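Local coordinates for Lin0012 protein (Listeria innocua, PDB 3K17) that probably acts as a phosphomevalonate kinase of the GHMP family, using ATP to phosphorylate phosphomevalonate in the mevalonate route to isopentenyl diphosphate, at residues S111-G116 and V217-T222; K184-L187 and E193-M196; V290-S295 and G311-S316. All blocks are in the same frame, centred on the assembly; numbering follows the deposited sequence.

Contact 1 of 3, residues S111-G116 and V217-T222; sequences SGAKYG and VGWTGT
Tyr-115 and Trp-219 form the centre of this contact as a T-shaped pair, in which the tyrosine presents an edge and the indole a face. The tyrosine ring centre lies 4.9 Å from the centre of the five-membered ring, with the two planes at 85°. The leading atom is CD1 of Tyr-115, 3.5 Å from CD2 of Trp-219, and beside it CE1 of the same tyrosine stands 3.7 Å from CE3 of the indole, so the edge is offset toward the rim of the indole, over the CD2 corner where its two rings meet. Trp-219 reaches the loop 111-116 from the end of strand 214-219 because its CG is anti to the backbone N (chi1 -177°). The indole is sandwiched: on the face opposite the tyrosine, CA of Gly-221 sits over its centre as the chain turns back beneath its own side chain.

Ala-113 adds an apolar contact at the edge of the six-membered ring, its methyl CB lying near the indole plane and 3.9 Å from CZ2 of Trp-219. Polarity is handled at the pyrrole edge, where a water in the ring plane accepts the N-H of Trp-219 NE1 at 2.7 Å and can donate to the carbonyl O of Lys-114 at 2.9 Å. Around this pair, Lys-345 of the neighbouring strand 345-346 touches both side chains, and Asp-109 also packs on both while accepting a hydrogen bond from Ser-111 OG.

No direct hydrogen bond joins the two segments. Their chemistry is that of a T-shaped aromatic pair supplemented by a water bridge: the slightly positive ring hydrogens of the tyrosine would be drawn to the electron-rich indole face, and the water satisfies the indole N-H and links it to the loop carbonyl.

Contact 2 of 3, residues K184-L187 and E193-M196; sequences KHRL and EWFM
Phe-195 reaches across from the short helix 192-197 and sets the far end of its ring against the backbone and side chains of Arg-186 and Leu-187. Its CZ is 3.6 Å from CB of Arg-186, while the amide N of Leu-187 lies at the ring edge, close to the ring plane. Leu-187 meets the same end of the ring with one branch, CD2, placed 3.9 Å from CE2 of Phe-195, and the two side chains run at about a right angle.

Trp-194, one residue earlier, has CG anti to its backbone N (chi1 -179°), which sends the indole toward the outer part of Arg-186. CH2 of the indole is 3.8 Å from CD of the arginine, whose extended chain passes the six-membered ring at a slant, with guanidinium and indole planes 31° apart. NH1 of Arg-186 forms a salt bridge with Glu-67 of the second subunit, and its guanidinium makes a cation-pi contact with Trp-182. Leu-187 packs on Leu-150 and Val-154 of helix 141-156.

Helices 180-187 and 192-197, consecutive and joined by a short connection, are thus packed by side chains, apolar toward the body of the subunit and charged where they meet its neighbour.

Contact 3 of 3, residues V290-S295 and G311-S316; sequences VNIETS and GKSSGS
Ile-292 makes the closest approaches across the contact through one methyl branch, CG2, which enters the bend formed by Ser-313 and Ser-316. That carbon is 3.7 Å from the carbonyl O of Ser-316 and 4.1 Å from OG of Ser-313. Both are van der Waals approaches of a methyl group to oxygen, and no hydrogen bond crosses between the segments. CG1 sits beside the backbone N of Ile-292 (chi1 -62°), which leaves CG2 anti to it and directed at the two serines.

The next shell fixes both partners. Ile-292 ends an inverse gamma turn centred on Asn-291, its N donating to O of Val-290 at 2.8 Å, and its backbone is also bonded to Gly-318. The carbonyl of Ser-316 accepts a hydrogen bond from the hydroxyl of Tyr-21, whose side chain packs on Ile-292 as well. Lys-312 folds back to give NZ to O of Ser-313 at 2.9 Å, nearly in line with the C=O bond, and the same ammonium forms a salt bridge with Glu-20. Glu-293 is tied to Arg-278 and Gln-282 of helix 267-288.

At the far end, Thr-294, at the N-cap of helix 295-306, accepts a hydrogen bond at OG1 from N of Leu-297. CG2 of Ile-292 thus packs against the start of a glycine-rich segment after edge strand 310-313, consistent with the C-terminal glycine-rich motif of GHMP kinases.

From the N terminus, the chain first passes residues 111-116, in the loop between strand 99-105 and helix 119-135; it returns to them at 217-222, where contact 1 closes a long excursion and ties the loop holding 111-116 to the four-stranded antiparallel sheet through strand 214-219. Contact 2 is nested inside, a short closure between neighbouring helices 180-187 and 192-197 on the opposite side of the chain's centre, about 36 Å from contact 1 between centres. Contact 3 follows in series, closing around helix 295-306 and reaching the same sheet as contact 1 through strand 310-313. Contacts 1 and 3 come within about 5 Å at their nearest atoms without touching.

Contact 1 of 3, residues S111-G116 and V217-T222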
# COMPACT_ATOMS: atom_id res chain seq x y z
N SER A 111 -35.48 16.26 -5.76
CA SER A 111 -34.95 14.92 -5.99
C SER A 111 -33.57 14.71 -5.39
O SER A 111 -33.08 13.58 -5.32
CB SER A 111 -34.90 14.61 -7.49
OG SER A 111 -33.85 15.32 -8.12
N GLY A 112 -32.93 15.80 -4.96
CA GLY A 112 -31.61 15.68 -4.37
C GLY A 112 -30.46 16.05 -5.29
O GLY A 112 -29.31 16.09 -4.85
N ALA A 113 -30.76 16.30 -6.56
CA ALA A 113 -29.73 16.67 -7.54
C ALA A 113 -29.39 18.15 -7.42
O ALA A 113 -30.28 18.98 -7.23
CB ALA A 113 -30.23 16.37 -8.96
N LYS A 114 -28.11 18.49 -7.53
CA LYS A 114 -27.70 19.89 -7.47
C LYS A 114 -28.18 20.62 -8.73
O LYS A 114 -28.17 20.05 -9.82
CB LYS A 114 -26.17 19.99 -7.37
CG LYS A 114 -25.59 19.48 -6.05
CD LYS A 114 -24.07 19.62 -6.03
CE LYS A 114 -23.47 19.13 -4.72
NZ LYS A 114 -21.97 19.11 -4.75
N TYR A 115 -28.63 21.86 -8.57
CA TYR A 115 -29.11 22.65 -9.70
C TYR A 115 -27.96 23.17 -10.54
O TYR A 115 -28.14 23.55 -11.69
CB TYR A 115 -29.92 23.85 -9.23
CG TYR A 115 -31.31 23.54 -8.73
CD1 TYR A 115 -32.18 22.77 -9.49
CD2 TYR A 115 -31.76 24.06 -7.53
CE1 TYR A 115 -33.49 22.53 -9.06
CE2 TYR A 115 -33.06 23.83 -7.09
CZ TYR A 115 -33.92 23.06 -7.86
OH TYR A 115 -35.21 22.87 -7.44
N GLY A 116 -26.77 23.19 -9.94
CA GLY A 116 -25.61 23.72 -10.64
C GLY A 116 -25.52 25.21 -10.35
O GLY A 116 -25.24 26.01 -11.23
N VAL A 217 -34.76 31.69 -15.28
CA VAL A 217 -33.85 30.57 -14.99
C VAL A 217 -34.57 29.24 -15.20
O VAL A 217 -35.65 29.01 -14.66
CB VAL A 217 -33.32 30.64 -13.54
CG1 VAL A 217 -32.34 29.49 -13.28
CG2 VAL A 217 -32.64 31.98 -13.29
N GLY A 218 -33.97 28.36 -16.00
CA GLY A 218 -34.57 27.06 -16.26
C GLY A 218 -33.60 25.90 -16.06
O GLY A 218 -32.56 25.85 -16.71
N TRP A 219 -33.93 24.98 -15.16
CA TRP A 219 -33.09 23.81 -14.89
C TRP A 219 -33.41 22.68 -15.86
O TRP A 219 -34.56 22.25 -15.95
CB TRP A 219 -33.31 23.34 -13.45
CG TRP A 219 -32.43 22.19 -13.05
CD1 TRP A 219 -31.07 22.13 -13.14
CD2 TRP A 219 -32.85 20.98 -12.41
NE1 TRP A 219 -30.61 20.95 -12.59
CE2 TRP A 219 -31.69 20.23 -12.13
CE3 TRP A 219 -34.10 20.45 -12.03
CZ2 TRP A 219 -31.73 18.97 -11.50
CZ3 TRP A 219 -34.14 19.20 -11.40
CH2 TRP A 219 -32.96 18.48 -11.13
N THR A 220 -32.40 22.20 -16.57
CA THR A 220 -32.60 21.14 -17.55
C THR A 220 -32.77 19.77 -16.92
O THR A 220 -33.04 18.80 -17.62
CB THR A 220 -31.44 21.07 -18.54
OG1 THR A 220 -30.25 20.68 -17.84
CG2 THR A 220 -31.22 22.41 -19.22
N GLY A 221 -32.58 19.69 -15.60
CA GLY A 221 -32.74 18.43 -14.89
C GLY A 221 -31.66 17.42 -15.22
O GLY A 221 -31.82 16.22 -15.02
N THR A 222 -30.54 17.93 -15.72
CA THR A 222 -29.42 17.08 -16.09
C THR A 222 -28.19 17.50 -15.32
O THR A 222 -27.62 18.56 -15.56
CB THR A 222 -29.14 17.19 -17.60
OG1 THR A 222 -30.34 16.95 -18.33
CG2 THR A 222 -28.08 16.18 -18.02
O HOH W 1 -28.06 20.05 -12.67

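Contact 2 of 3, residues K184-L187 and E193-M196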
# COMPACT_ATOMS: atom_id res chain seq x y z
N LYS A 184 -0.56 30.65 -8.18
CA LYS A 184 -0.09 29.29 -8.00
C LYS A 184 1.40 29.19 -7.71
O LYS A 184 1.81 28.43 -6.83
CB LYS A 184 -0.45 28.44 -9.22
CG LYS A 184 -1.95 28.26 -9.40
CD LYS A 184 -2.29 27.61 -10.74
CE LYS A 184 -3.78 27.68 -11.03
NZ LYS A 184 -4.14 26.98 -12.29
N HIS A 185 2.22 29.95 -8.43
CA HIS A 185 3.66 29.91 -8.22
C HIS A 185 4.02 30.35 -6.81
O HIS A 185 4.85 29.73 -6.15
CB HIS A 185 4.38 30.83 -9.22
CG HIS A 185 4.29 30.36 -10.64
ND1 HIS A 185 4.77 31.10 -11.70
CD2 HIS A 185 3.79 29.22 -11.18
CE1 HIS A 185 4.57 30.44 -12.82
NE2 HIS A 185 3.98 29.30 -12.54
N ARG A 186 3.39 31.43 -6.36
CA ARG A 186 3.65 31.97 -5.04
C ARG A 186 3.11 31.14 -3.88
O ARG A 186 3.52 31.32 -2.73
CB ARG A 186 3.12 33.41 -4.98
CG ARG A 186 3.99 34.35 -5.81
CD ARG A 186 3.27 35.62 -6.26
NE ARG A 186 3.88 36.12 -7.49
CZ ARG A 186 5.13 36.55 -7.57
NH1 ARG A 186 5.90 36.55 -6.50
NH2 ARG A 186 5.62 36.95 -8.74
N LEU A 187 2.20 30.22 -4.17
CA LEU A 187 1.67 29.35 -3.14
C LEU A 187 2.81 28.57 -2.48
O LEU A 187 2.73 28.23 -1.30
CB LEU A 187 0.68 28.35 -3.72
CG LEU A 187 -0.74 28.84 -3.98
CD1 LEU A 187 -1.59 27.67 -4.49
CD2 LEU A 187 -1.33 29.39 -2.70
N GLU A 193 -0.42 35.52 4.82
CA GLU A 193 -0.49 36.92 5.23
C GLU A 193 -0.03 37.84 4.11
O GLU A 193 -0.57 38.93 3.93
CB GLU A 193 0.37 37.16 6.48
CG GLU A 193 0.31 38.60 6.98
CD GLU A 193 1.14 38.82 8.24
OE1 GLU A 193 2.31 38.40 8.26
OE2 GLU A 193 0.61 39.43 9.21
N TRP A 194 0.97 37.39 3.36
CA TRP A 194 1.50 38.17 2.24
C TRP A 194 0.45 38.25 1.13
O TRP A 194 0.30 39.28 0.48
CB TRP A 194 2.77 37.51 1.70
CG TRP A 194 3.40 38.26 0.56
CD1 TRP A 194 4.32 39.26 0.65
CD2 TRP A 194 3.10 38.10 -0.82
NE1 TRP A 194 4.61 39.75 -0.61
CE2 TRP A 194 3.87 39.05 -1.53
CE3 TRP A 194 2.25 37.25 -1.54
CZ2 TRP A 194 3.82 39.17 -2.92
CZ3 TRP A 194 2.19 37.37 -2.93
CH2 TRP A 194 2.98 38.32 -3.60
N PHE A 195 -0.27 37.15 0.92
CA PHE A 195 -1.30 37.10 -0.11
C PHE A 195 -2.44 38.06 0.19
O PHE A 195 -3.01 38.66 -0.72
CB PHE A 195 -1.86 35.67 -0.23
CG PHE A 195 -1.14 34.80 -1.22
CD1 PHE A 195 -1.19 35.10 -2.58
CD2 PHE A 195 -0.46 33.67 -0.80
CE1 PHE A 195 -0.57 34.27 -3.51
CE2 PHE A 195 0.17 32.82 -1.72
CZ PHE A 195 0.12 33.12 -3.09
N MSE A 196 -2.78 38.20 1.47
CA MSE A 196 -3.87 39.06 1.90
C MSE A 196 -3.56 40.55 1.74
O MSE A 196 -4.45 41.34 1.45
CB MSE A 196 -4.22 38.80 3.37
CG MSE A 196 -4.80 37.42 3.65
SE MSE A 196 -6.39 37.03 2.60
CE MSE A 196 -5.55 36.00 1.20

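Contact 3 of 3, residues V290-S295 and G311-S316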
# COMPACT_ATOMS: atom_id res chain seq x y z
N VAL A 290 -17.25 18.80 -27.66
CA VAL A 290 -17.81 18.86 -26.32
C VAL A 290 -19.26 19.32 -26.40
O VAL A 290 -19.56 20.37 -26.97
CB VAL A 290 -17.04 19.85 -25.43
CG1 VAL A 290 -17.68 19.91 -24.05
CG2 VAL A 290 -15.58 19.42 -25.33
N ASN A 291 -20.15 18.52 -25.83
CA ASN A 291 -21.57 18.83 -25.85
C ASN A 291 -21.96 19.91 -24.84
O ASN A 291 -22.61 19.62 -23.83
CB ASN A 291 -22.37 17.55 -25.60
CG ASN A 291 -23.87 17.78 -25.63
OD1 ASN A 291 -24.38 18.52 -26.46
ND2 ASN A 291 -24.58 17.13 -24.71
N ILE A 292 -21.55 21.15 -25.11
CA ILE A 292 -21.86 22.26 -24.21
C ILE A 292 -23.35 22.56 -24.27
O ILE A 292 -24.05 22.51 -23.26
CB ILE A 292 -21.08 23.53 -24.59
CG1 ILE A 292 -19.58 23.28 -24.45
CG2 ILE A 292 -21.51 24.69 -23.69
CD1 ILE A 292 -18.71 24.45 -24.86
N GLU A 293 -23.85 22.86 -25.46
CA GLU A 293 -25.27 23.12 -25.60
C GLU A 293 -25.99 21.82 -25.93
O GLU A 293 -25.97 21.35 -27.06
CB GLU A 293 -25.52 24.15 -26.70
CG GLU A 293 -26.99 24.53 -26.85
CD GLU A 293 -27.19 25.72 -27.74
OE1 GLU A 293 -26.86 26.85 -27.31
OE2 GLU A 293 -27.67 25.54 -28.88
N THR A 294 -26.60 21.22 -24.91
CA THR A 294 -27.33 19.97 -25.08
C THR A 294 -28.58 20.25 -25.89
O THR A 294 -28.89 21.40 -26.20
CB THR A 294 -27.76 19.38 -23.73
OG1 THR A 294 -28.59 20.31 -23.04
CG2 THR A 294 -26.55 19.06 -22.88
N SER A 295 -29.31 19.19 -26.23
CA SER A 295 -30.54 19.34 -27.00
C SER A 295 -31.56 20.14 -26.21
O SER A 295 -32.28 20.97 -26.77
CB SER A 295 -31.12 17.98 -27.34
OG SER A 295 -30.22 17.23 -28.14
N GLY A 311 -31.17 33.77 -25.01
CA GLY A 311 -30.94 32.79 -23.97
C GLY A 311 -29.70 31.97 -24.23
O GLY A 311 -29.14 32.02 -25.33
N LYS A 312 -29.28 31.19 -23.24
CA LYS A 312 -28.08 30.37 -23.39
C LYS A 312 -27.85 29.50 -22.16
O LYS A 312 -28.53 29.65 -21.15
CB LYS A 312 -26.85 31.27 -23.60
CG LYS A 312 -26.64 32.29 -22.48
CD LYS A 312 -25.36 33.12 -22.68
CE LYS A 312 -24.08 32.33 -22.39
NZ LYS A 312 -23.80 32.16 -20.93
N SER A 313 -26.89 28.60 -22.26
CA SER A 313 -26.56 27.75 -21.14
C SER A 313 -25.83 28.65 -20.15
O SER A 313 -25.26 29.68 -20.53
CB SER A 313 -25.66 26.60 -21.58
OG SER A 313 -24.53 27.08 -22.30
N SER A 314 -25.87 28.27 -18.87
CA SER A 314 -25.20 29.04 -17.84
C SER A 314 -24.14 28.16 -17.19
O SER A 314 -24.44 27.14 -16.56
CB SER A 314 -26.20 29.52 -16.78
OG SER A 314 -25.50 30.10 -15.68
N GLY A 315 -22.88 28.56 -17.34
CA GLY A 315 -21.80 27.80 -16.77
C GLY A 315 -21.14 26.87 -17.77
O GLY A 315 -20.87 27.24 -18.92
N SER A 316 -20.91 25.64 -17.34
CA SER A 316 -20.26 24.64 -18.17
C SER A 316 -21.14 24.11 -19.29
O SER A 316 -20.64 23.59 -20.28
CB SER A 316 -19.82 23.46 -17.31
OG SER A 316 -20.96 22.75 -16.83